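Local coordinates for protein HAD hydrolase, family IA, variant 3 (Entamoeba histolytica, PDB 6W04) that binds a magnesium ion and is probably a hydrolase of the haloacid dehalogenase superfamily, at residues T16-H19 and A20-K24; E25-K28 and R29-T33; N74-R77 and T78-K82; S111-G114 and N115-V118. All coordinates share one frame; numbering follows the deposited sequence.

Interaction 1. Residues T16-H19 and A20-K24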
loop_
_atom_site.group_PDB
_atom_site.type_symbol
_atom_site.label_atom_id
_atom_site.label_comp_id
_atom_site.label_asym_id
_atom_site.label_seq_id
_atom_site.Cartn_x
_atom_site.Cartn_y
_atom_site.Cartn_z
ATOM N N THR A 16 8.665 -2.607 3.031
ATOM C CA THR A 16 9.430 -2.775 1.799
ATOM C C THR A 16 10.715 -3.584 1.999
ATOM O O THR A 16 10.974 -4.482 1.175
ATOM C CB THR A 16 9.710 -1.408 1.166
ATOM O OG1 THR A 16 8.456 -0.795 0.847
ATOM C CG2 THR A 16 10.553 -1.588 -0.129
ATOM N N PRO A 17 11.534 -3.355 3.039
ATOM C CA PRO A 17 12.734 -4.197 3.189
ATOM C C PRO A 17 12.407 -5.675 3.285
ATOM O O PRO A 17 13.129 -6.509 2.711
ATOM C CB PRO A 17 13.383 -3.659 4.474
ATOM C CG PRO A 17 12.975 -2.201 4.511
ATOM C CD PRO A 17 11.510 -2.266 4.041
ATOM N N LEU A 18 11.314 -6.024 3.969
ATOM C CA LEU A 18 10.922 -7.425 4.048
ATOM C C LEU A 18 10.536 -7.983 2.676
ATOM O O LEU A 18 10.910 -9.113 2.333
ATOM C CB LEU A 18 9.766 -7.579 5.042
ATOM C CG LEU A 18 9.325 -9.010 5.279
ATOM C CD1 LEU A 18 10.549 -9.929 5.508
ATOM C CD2 LEU A 18 8.394 -9.060 6.515
ATOM N N HIS A 19 9.779 -7.218 1.875
ATOM C CA HIS A 19 9.503 -7.665 0.504
ATOM C C HIS A 19 10.796 -7.883 -0.272
ATOM O O HIS A 19 10.926 -8.868 -1.004
ATOM C CB HIS A 19 8.593 -6.659 -0.230
ATOM C CG HIS A 19 7.174 -6.682 0.245
ATOM N ND1 HIS A 19 6.322 -7.738 -0.015
ATOM C CD2 HIS A 19 6.469 -5.806 1.001
ATOM C CE1 HIS A 19 5.148 -7.504 0.551
ATOM N NE2 HIS A 19 5.214 -6.342 1.181
ATOM N N ALA A 20 11.770 -6.974 -0.117
ATOM C CA ALA A 20 13.056 -7.134 -0.794
ATOM C C ALA A 20 13.753 -8.426 -0.376
ATOM O O ALA A 20 14.267 -9.157 -1.230
ATOM C CB ALA A 20 13.958 -5.932 -0.502
ATOM N N PHE A 21 13.766 -8.730 0.934
ATOM C CA PHE A 21 14.366 -9.979 1.417
ATOM C C PHE A 21 13.696 -11.190 0.804
ATOM O O PHE A 21 14.370 -12.165 0.462
ATOM C CB PHE A 21 14.238 -10.139 2.937
ATOM C CG PHE A 21 14.885 -9.075 3.730
ATOM C CD1 PHE A 21 15.862 -8.268 3.183
ATOM C CD2 PHE A 21 14.506 -8.885 5.055
ATOM C CE1 PHE A 21 16.462 -7.276 3.940
ATOM C CE2 PHE A 21 15.095 -7.903 5.812
ATOM C CZ PHE A 21 16.075 -7.097 5.256
ATOM N N CYS A 22 12.357 -11.188 0.760
ATOM C CA CYS A 22 11.632 -12.333 0.219
ATOM C C CYS A 22 11.909 -12.515 -1.263
ATOM O O CYS A 22 12.081 -13.648 -1.723
ATOM C CB CYS A 22 10.131 -12.193 0.445
ATOM S SG CYS A 22 9.739 -12.216 2.184
ATOM N N TRP A 23 11.980 -11.424 -2.029
ATOM C CA TRP A 23 12.307 -11.618 -3.443
ATOM C C TRP A 23 13.757 -12.036 -3.624
ATOM O O TRP A 23 14.077 -12.754 -4.580
ATOM C CB TRP A 23 12.029 -10.348 -4.274
ATOM C CG TRP A 23 10.575 -10.223 -4.608
ATOM C CD1 TRP A 23 9.710 -9.248 -4.187
ATOM C CD2 TRP A 23 9.814 -11.119 -5.423
ATOM N NE1 TRP A 23 8.448 -9.480 -4.709
ATOM C CE2 TRP A 23 8.490 -10.630 -5.463
ATOM C CE3 TRP A 23 10.119 -12.314 -6.099
ATOM C CZ2 TRP A 23 7.473 -11.284 -6.160
ATOM C CZ3 TRP A 23 9.111 -12.962 -6.791
ATOM C CH2 TRP A 23 7.800 -12.454 -6.813
ATOM N N LYS A 24 14.658 -11.562 -2.764
ATOM C CA LYS A 24 16.045 -11.982 -2.888
ATOM C C LYS A 24 16.184 -13.455 -2.559
ATOM O O LYS A 24 16.903 -14.200 -3.247
ATOM C CB LYS A 24 16.949 -11.118 -1.987
ATOM C CG LYS A 24 17.142 -9.738 -2.596
ATOM C CD LYS A 24 17.914 -8.811 -1.652
ATOM C CE LYS A 24 18.013 -7.424 -2.249
ATOM N NZ LYS A 24 18.770 -6.505 -1.375
#
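A20, F21, C22 and W23 each turn a backbone N-H back to the carbonyl oxygen four residues earlier, which makes T16-H19 and A20-K24 successive turns of one uninterrupted alpha-helix. The ladder is regular: A20 N lies 2.9 Å from T16 O, and C22 N lies 3.0 Å from L18 O. P17, which has no N-H to give, sits in the first turn, where none is needed. Its carbonyl oxygen serves twice, accepting from F21 N and lying 3.2 Å above the plane of the F21 ring, displaced toward the rim. The F21 ring is held over this oxygen because CG is anti to the carbonyl carbon and beside the backbone N (chi1 -60°). L18 takes a different rotamer, with CG anti to its own N (chi1 -176°). Its CD1 then touches two residues of the next turn, 4.1 Å from F21 CD2 and 4.1 Å from C22 SG, while the leucine and phenylalanine side chains meet at about a right angle. On another side of the helix, W23 CD1 comes within 3.4 Å of H19 O. The H19 imidazole turns to partners outside this helix, bonding to K72 through ND1 and to D15 through NE2, and stacking on Y76. Such a helix, entered soon after the first strand with its start near the magnesium site, fits the helical cap of haloacid dehalogenase-like hydrolases.

Interaction 2. Residues E25-K28 and R29-T33; sequences EMAK and RIRGT
E25 and R29, one helical turn apart, form a salt bridge in which R29 NE reaches E25 OE1 at 2.9 Å. The oxygen uses its anti lone pair and lies near the guanidinium plane, yet the carboxylate and guanidinium planes stand 76° apart, so a single edge contact carries the pair. Carbonyl oxygens are met in turn: E25 O accepts from R29 N, M26 O from I30 N, and A27 O from R31 N at 2.8 Å. Then the ladder frays. G32 N makes only weak bonds, to K28 O at 2.9 Å and to A27 O at 3.4 Å. K28 reaches forward to this end; its chain bends at chi2 (74°), and NZ approaches G32 O at 2.9 Å from above the carbonyl plane. R31 NE bonds T33 O at 2.9 Å, with a weaker approach to T33 OG1. Beyond NE, the guanidinium of R31 makes a salt bridge to E39 and a bond to P34 O, through NH2. Thus the carbonyls of both G32 and T33, past the last turn, are met by long basic side chains. G32, the first residue to abandon helical angles, is a glycine at the C' position with positive phi (97°), the usual left-handed (alpha-L) C-cap of a helix.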
loop_
_atom_site.group_PDB
_atom_site.type_symbol
_atom_site.label_atom_id
_atom_site.label_comp_id
_atom_site.label_asym_id
_atom_site.label_seq_id
_atom_site.Cartn_x
_atom_site.Cartn_y
_atom_site.Cartn_z
ATOM N N GLU A 25 15.492 -13.894 -1.517
ATOM C CA GLU A 25 15.500 -15.312 -1.172
ATOM C C GLU A 25 14.899 -16.150 -2.295
ATOM O O GLU A 25 15.430 -17.218 -2.624
ATOM C CB GLU A 25 14.760 -15.524 0.164
ATOM C CG GLU A 25 14.612 -16.994 0.587
ATOM C CD GLU A 25 15.929 -17.678 1.001
ATOM O OE1 GLU A 25 16.026 -18.916 0.824
ATOM O OE2 GLU A 25 16.862 -17.000 1.510
ATOM N N MET A 26 13.807 -15.680 -2.914
ATOM C CA MET A 26 13.200 -16.431 -4.018
ATOM C C MET A 26 14.138 -16.516 -5.209
ATOM O O MET A 26 14.255 -17.572 -5.845
ATOM C CB MET A 26 11.887 -15.781 -4.484
ATOM C CG MET A 26 10.747 -15.858 -3.468
ATOM S SD MET A 26 10.392 -17.566 -2.989
ATOM C CE MET A 26 9.763 -18.104 -4.569
ATOM N N ALA A 27 14.773 -15.401 -5.560
ATOM C CA ALA A 27 15.786 -15.434 -6.606
ATOM C C ALA A 27 16.860 -16.472 -6.303
ATOM O O ALA A 27 17.301 -17.210 -7.196
ATOM C CB ALA A 27 16.399 -14.046 -6.782
ATOM N N LYS A 28 17.323 -16.530 -5.053
ATOM C CA LYS A 28 18.377 -17.484 -4.722
ATOM C C LYS A 28 17.877 -18.913 -4.889
ATOM O O LYS A 28 18.593 -19.773 -5.413
ATOM C CB LYS A 28 18.875 -17.234 -3.293
ATOM C CG LYS A 28 19.962 -18.224 -2.751
ATOM C CD LYS A 28 21.343 -17.972 -3.371
ATOM C CE LYS A 28 22.399 -18.960 -2.884
ATOM N NZ LYS A 28 23.680 -18.833 -3.653
ATOM N N ARG A 29 16.643 -19.178 -4.457
ATOM C CA ARG A 29 16.092 -20.524 -4.544
ATOM C C ARG A 29 15.929 -20.955 -5.993
ATOM O O ARG A 29 16.230 -22.103 -6.336
ATOM C CB ARG A 29 14.741 -20.588 -3.826
ATOM C CG ARG A 29 14.857 -20.388 -2.317
ATOM C CD ARG A 29 13.507 -20.491 -1.605
ATOM N NE ARG A 29 13.663 -20.193 -0.179
ATOM C CZ ARG A 29 12.677 -20.223 0.712
ATOM N NH1 ARG A 29 11.451 -20.538 0.318
ATOM N NH2 ARG A 29 12.922 -19.944 1.996
ATOM N N ILE A 30 15.489 -20.036 -6.846
ATOM C CA ILE A 30 15.096 -20.367 -8.214
ATOM C C ILE A 30 16.284 -20.337 -9.152
ATOM O O ILE A 30 16.545 -21.295 -9.889
ATOM C CB ILE A 30 13.987 -19.407 -8.704
ATOM C CG1 ILE A 30 12.682 -19.671 -7.951
ATOM C CG2 ILE A 30 13.794 -19.584 -10.249
ATOM C CD1 ILE A 30 11.704 -18.497 -7.953
ATOM N N ARG A 31 17.018 -19.233 -9.165
ATOM C CA ARG A 31 18.120 -19.110 -10.106
ATOM C C ARG A 31 19.476 -19.393 -9.481
ATOM O O ARG A 31 20.461 -19.544 -10.217
ATOM C CB ARG A 31 18.098 -17.711 -10.758
ATOM C CG ARG A 31 18.681 -16.583 -9.902
ATOM C CD ARG A 31 18.519 -15.222 -10.584
ATOM N NE ARG A 31 19.213 -14.195 -9.827
ATOM C CZ ARG A 31 19.335 -12.912 -10.165
ATOM N NH1 ARG A 31 18.774 -12.429 -11.265
ATOM N NH2 ARG A 31 20.037 -12.100 -9.381
ATOM N N GLY A 32 19.557 -19.522 -8.153
ATOM C CA GLY A 32 20.814 -19.841 -7.512
ATOM C C GLY A 32 21.583 -18.649 -6.976
ATOM O O GLY A 32 22.629 -18.844 -6.349
ATOM N N THR A 33 21.126 -17.422 -7.239
ATOM C CA THR A 33 21.768 -16.225 -6.714
ATOM C C THR A 33 20.673 -15.238 -6.342
ATOM O O THR A 33 19.671 -15.121 -7.064
ATOM C CB THR A 33 22.729 -15.563 -7.711
ATOM O OG1 THR A 33 21.999 -15.146 -8.862
ATOM C CG2 THR A 33 23.830 -16.523 -8.129
#

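Interaction 3. Residues N74-R77 and T78-K82; sequences NLYR and TMLMK
N74 and T78 open the last stretch of i to i+4 bonds of helix 62-82, in which T78, M79, L80 and M81 donate in turn. At N74 O the run is reinforced. T78 N arrives at 3.1 Å and T78 OG1 at 2.9 Å, from opposite faces of the carbonyl plane, so two donors grip one oxygen. The hydroxyl is within reach because OG1 stands beside its own backbone N (chi1 -62°). One residue on, L75 and M79 run side by side in the same direction, with L75 CD1 3.8 Å from M79 CG. The next pair, Y76 and L80, also points one way. Here L80 CB sits over one face of the phenol ring, while its CD2 lies above the hydroxyl end of the ring, 3.6 Å from Y76 OH and 4.0 Å from Y76 CZ. Both side chains extend anti to the backbone N, which lets a leucine follow the long tyrosine as far as its oxygen. The chemistry implies a division of labour around the helix. T78, on the exposed side, spends its hydroxyl on a backbone carbonyl of its own helix. Y76, on the buried side, carries both characters: its OH is bonded to D15 and its ring, stacked on H19, touches N9 and N115, while L80 and F119 of the helix 113-123 give the apolar cover.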
loop_
_atom_site.group_PDB
_atom_site.type_symbol
_atom_site.label_atom_id
_atom_site.label_comp_id
_atom_site.label_asym_id
_atom_site.label_seq_id
_atom_site.Cartn_x
_atom_site.Cartn_y
_atom_site.Cartn_z
ATOM N N ASN A 74 3.776 -16.554 0.504
ATOM C CA ASN A 74 3.845 -17.410 1.678
ATOM C C ASN A 74 5.092 -17.107 2.513
ATOM O O ASN A 74 5.025 -17.060 3.750
ATOM C CB ASN A 74 3.814 -18.875 1.248
ATOM C CG ASN A 74 4.065 -19.810 2.391
ATOM O OD1 ASN A 74 4.983 -20.625 2.348
ATOM N ND2 ASN A 74 3.262 -19.686 3.441
ATOM N N LEU A 75 6.239 -16.911 1.860
ATOM C CA LEU A 75 7.448 -16.539 2.603
ATOM C C LEU A 75 7.254 -15.190 3.298
ATOM O O LEU A 75 7.549 -15.038 4.488
ATOM C CB LEU A 75 8.661 -16.519 1.671
ATOM C CG LEU A 75 10.035 -16.041 2.202
ATOM C CD1 LEU A 75 10.458 -16.760 3.486
ATOM C CD2 LEU A 75 11.148 -16.221 1.124
ATOM N N TYR A 76 6.716 -14.207 2.577
ATOM C CA TYR A 76 6.484 -12.886 3.154
ATOM C C TYR A 76 5.562 -12.944 4.373
ATOM O O TYR A 76 5.867 -12.353 5.421
ATOM C CB TYR A 76 5.912 -11.959 2.080
ATOM C CG TYR A 76 5.273 -10.712 2.629
ATOM C CD1 TYR A 76 6.058 -9.630 3.028
ATOM C CD2 TYR A 76 3.887 -10.610 2.757
ATOM C CE1 TYR A 76 5.469 -8.472 3.561
ATOM C CE2 TYR A 76 3.284 -9.440 3.264
ATOM C CZ TYR A 76 4.113 -8.376 3.665
ATOM O OH TYR A 76 3.563 -7.218 4.174
ATOM N N ARG A 77 4.424 -13.642 4.254
ATOM C CA ARG A 77 3.467 -13.720 5.360
ATOM C C ARG A 77 4.093 -14.330 6.594
ATOM O O ARG A 77 3.823 -13.891 7.715
ATOM C CB ARG A 77 2.257 -14.574 4.984
ATOM C CG ARG A 77 1.335 -13.941 4.050
ATOM C CD ARG A 77 0.334 -14.966 3.585
ATOM N NE ARG A 77 0.036 -14.718 2.191
ATOM C CZ ARG A 77 -0.200 -15.668 1.301
ATOM N NH1 ARG A 77 -0.453 -15.325 0.054
ATOM N NH2 ARG A 77 -0.188 -16.948 1.665
ATOM N N THR A 78 4.888 -15.380 6.402
ATOM C CA THR A 78 5.527 -16.062 7.516
ATOM C C THR A 78 6.519 -15.138 8.212
ATOM O O THR A 78 6.535 -15.037 9.446
ATOM C CB THR A 78 6.207 -17.321 6.986
ATOM O OG1 THR A 78 5.203 -18.180 6.445
ATOM C CG2 THR A 78 6.935 -18.043 8.092
ATOM N N MET A 79 7.338 -14.439 7.425
ATOM C CA MET A 79 8.302 -13.492 7.988
ATOM C C MET A 79 7.609 -12.318 8.678
ATOM O O MET A 79 7.999 -11.919 9.784
ATOM C CB MET A 79 9.235 -12.990 6.882
ATOM C CG MET A 79 10.069 -14.116 6.233
ATOM S SD MET A 79 11.364 -14.820 7.331
ATOM C CE MET A 79 12.205 -13.309 7.839
ATOM N N LEU A 80 6.594 -11.737 8.027
ATOM C CA LEU A 80 5.852 -10.630 8.607
ATOM C C LEU A 80 5.249 -11.009 9.960
ATOM O O LEU A 80 5.364 -10.252 10.932
ATOM C CB LEU A 80 4.754 -10.147 7.649
ATOM C CG LEU A 80 3.970 -8.964 8.250
ATOM C CD1 LEU A 80 4.942 -7.746 8.321
ATOM C CD2 LEU A 80 2.773 -8.609 7.412
ATOM N N MET A 81 4.615 -12.188 10.042
ATOM C CA MET A 81 4.002 -12.616 11.298
ATOM C C MET A 81 5.023 -12.704 12.423
ATOM O O MET A 81 4.730 -12.333 13.564
ATOM C CB MET A 81 3.304 -13.965 11.118
ATOM C CG MET A 81 1.831 -13.857 10.838
ATOM S SD MET A 81 0.949 -13.187 12.256
ATOM C CE MET A 81 -0.729 -13.556 11.770
ATOM N N LYS A 82 6.219 -13.218 12.143
ATOM C CA LYS A 82 7.156 -13.313 13.258
ATOM C C LYS A 82 7.998 -12.055 13.437
ATOM O O LYS A 82 8.643 -11.920 14.482
ATOM C CB LYS A 82 8.068 -14.540 13.130
ATOM C CG LYS A 82 8.926 -14.632 11.894
ATOM C CD LYS A 82 9.607 -16.012 11.878
ATOM C CE LYS A 82 10.226 -16.313 10.524
ATOM N NZ LYS A 82 11.029 -17.559 10.527
#

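Interaction 4. Residues S111-G114 and N115-V118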
loop_
_atom_site.group_PDB
_atom_site.type_symbol
_atom_site.label_atom_id
_atom_site.label_comp_id
_atom_site.label_asym_id
_atom_site.label_seq_id
_atom_site.Cartn_x
_atom_site.Cartn_y
_atom_site.Cartn_z
ATOM N N SER A 111 -2.685 -5.932 -1.959
ATOM C CA SER A 111 -2.434 -7.287 -1.479
ATOM C C SER A 111 -3.635 -8.185 -1.747
ATOM O O SER A 111 -4.783 -7.735 -1.712
ATOM C CB SER A 111 -2.132 -7.270 0.028
ATOM O OG SER A 111 -0.878 -6.638 0.302
ATOM N N ASP A 112 -3.363 -9.465 -2.016
ATOM C CA ASP A 112 -4.416 -10.473 -2.095
ATOM C C ASP A 112 -4.945 -10.805 -0.699
ATOM O O ASP A 112 -4.407 -10.373 0.317
ATOM C CB ASP A 112 -3.908 -11.745 -2.786
ATOM C CG ASP A 112 -2.819 -12.503 -1.996
ATOM O OD1 ASP A 112 -2.428 -12.153 -0.850
ATOM O OD2 ASP A 112 -2.332 -13.503 -2.565
ATOM N N TRP A 113 -6.011 -11.612 -0.652
ATOM C CA TRP A 113 -6.613 -11.936 0.645
ATOM C C TRP A 113 -5.626 -12.651 1.571
ATOM O O TRP A 113 -5.624 -12.416 2.790
ATOM C CB TRP A 113 -7.859 -12.807 0.467
ATOM C CG TRP A 113 -8.288 -13.311 1.807
ATOM C CD1 TRP A 113 -8.103 -14.570 2.323
ATOM C CD2 TRP A 113 -8.914 -12.536 2.844
ATOM N NE1 TRP A 113 -8.612 -14.629 3.607
ATOM C CE2 TRP A 113 -9.120 -13.396 3.943
ATOM C CE3 TRP A 113 -9.344 -11.204 2.934
ATOM C CZ2 TRP A 113 -9.698 -12.955 5.134
ATOM C CZ3 TRP A 113 -9.940 -10.765 4.122
ATOM C CH2 TRP A 113 -10.102 -11.644 5.207
ATOM N N GLY A 114 -4.809 -13.560 1.027
ATOM C CA GLY A 114 -3.817 -14.240 1.858
ATOM C C GLY A 114 -3.044 -13.289 2.756
ATOM O O GLY A 114 -2.916 -13.508 3.970
ATOM N N ASN A 115 -2.520 -12.209 2.173
ATOM C CA ASN A 115 -1.740 -11.248 2.958
ATOM C C ASN A 115 -2.639 -10.454 3.900
ATOM O O ASN A 115 -2.270 -10.203 5.061
ATOM C CB ASN A 115 -0.960 -10.308 2.018
ATOM C CG ASN A 115 0.258 -10.963 1.414
ATOM O OD1 ASN A 115 0.563 -12.123 1.701
ATOM N ND2 ASN A 115 0.970 -10.223 0.554
ATOM N N VAL A 116 -3.838 -10.078 3.433
ATOM C CA VAL A 116 -4.743 -9.269 4.248
ATOM C C VAL A 116 -5.141 -10.030 5.507
ATOM O O VAL A 116 -5.259 -9.454 6.594
ATOM C CB VAL A 116 -5.981 -8.855 3.427
ATOM C CG1 VAL A 116 -7.030 -8.233 4.337
ATOM C CG2 VAL A 116 -5.606 -7.873 2.299
ATOM N N GLN A 117 -5.357 -11.342 5.375
ATOM C CA GLN A 117 -5.639 -12.177 6.538
ATOM C C GLN A 117 -4.540 -12.035 7.584
ATOM O O GLN A 117 -4.818 -11.925 8.785
ATOM C CB GLN A 117 -5.796 -13.635 6.088
ATOM C CG GLN A 117 -6.254 -14.606 7.159
ATOM C CD GLN A 117 -6.630 -15.983 6.603
ATOM O OE1 GLN A 117 -7.616 -16.140 5.876
ATOM N NE2 GLN A 117 -5.867 -16.986 6.976
ATOM N N VAL A 118 -3.285 -12.014 7.147
ATOM C CA VAL A 118 -2.182 -11.846 8.090
ATOM C C VAL A 118 -2.205 -10.443 8.692
ATOM O O VAL A 118 -2.029 -10.276 9.909
ATOM C CB VAL A 118 -0.844 -12.167 7.386
ATOM C CG1 VAL A 118 0.349 -11.678 8.201
ATOM C CG2 VAL A 118 -0.741 -13.672 7.192
#
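W113 and Q117 join the first two turns of the helix that follows strand 105-112, the strand-to-helix step of a beta-alpha-beta unit in the Rossmann-like core of the haloacid dehalogenase fold. D112 is the N-cap. In the conformer described here, one of two, its OD1 accepts from N115 N at 3.0 Å, met nearly along the C-O axis, while D112 O takes V116 N at 3.2 Å. To reach forward, the carboxylate adopts a chi1 of 66°, placing CG between the backbone N and the carbonyl carbon. Next to it, S111 CB packs on N115 CB at 3.8 Å. The polar ends of these two side chains point to other partners: S111 OG bonds to N9, a magnesium ligand, and N115 bonds to R77 and E73. At the six-membered part of the indole, W113 CZ3 meets V116 CG1, the two side chains crossing at about a right angle, and the ring of F136 also meets the indole.

Q117 can be followed outward. Its CB lies 3.5 Å from W113 O, which also accepts from Q117 N, and the same CB rides above one face of the indole, toward its rim. CG carries the extended chain onward to CD without itself touching the ring. CD is 3.8 Å from W113 NE1, with the amide plane turned 74° from the indole. At the tip, Q117 OE1 accepts from W113 NE1 at 2.9 Å, the oxygen standing 27° out of the ring plane.

Interactions 1 and 2 follow one another along the helix 16-31, with centres 13 Å apart. Interaction 3 lies beside them on the helix 62-82 and is the middle member of the set: its centre is 11 Å from interaction 1 and also 11 Å from interaction 4. H19 CE1 meets Y76 CE1 at 3.2 Å, and L75 CD2 reaches E25 CG at 3.6 Å. Toward the core, R77 NE, in the conformer described here, one of two, bonds N115 OD1 at 2.7 Å. Magnesium, held by D7, N9 and D169, is about 7 Å from the T16 side chain and about 8 Å from that of S111; interaction 2 lies far from this site.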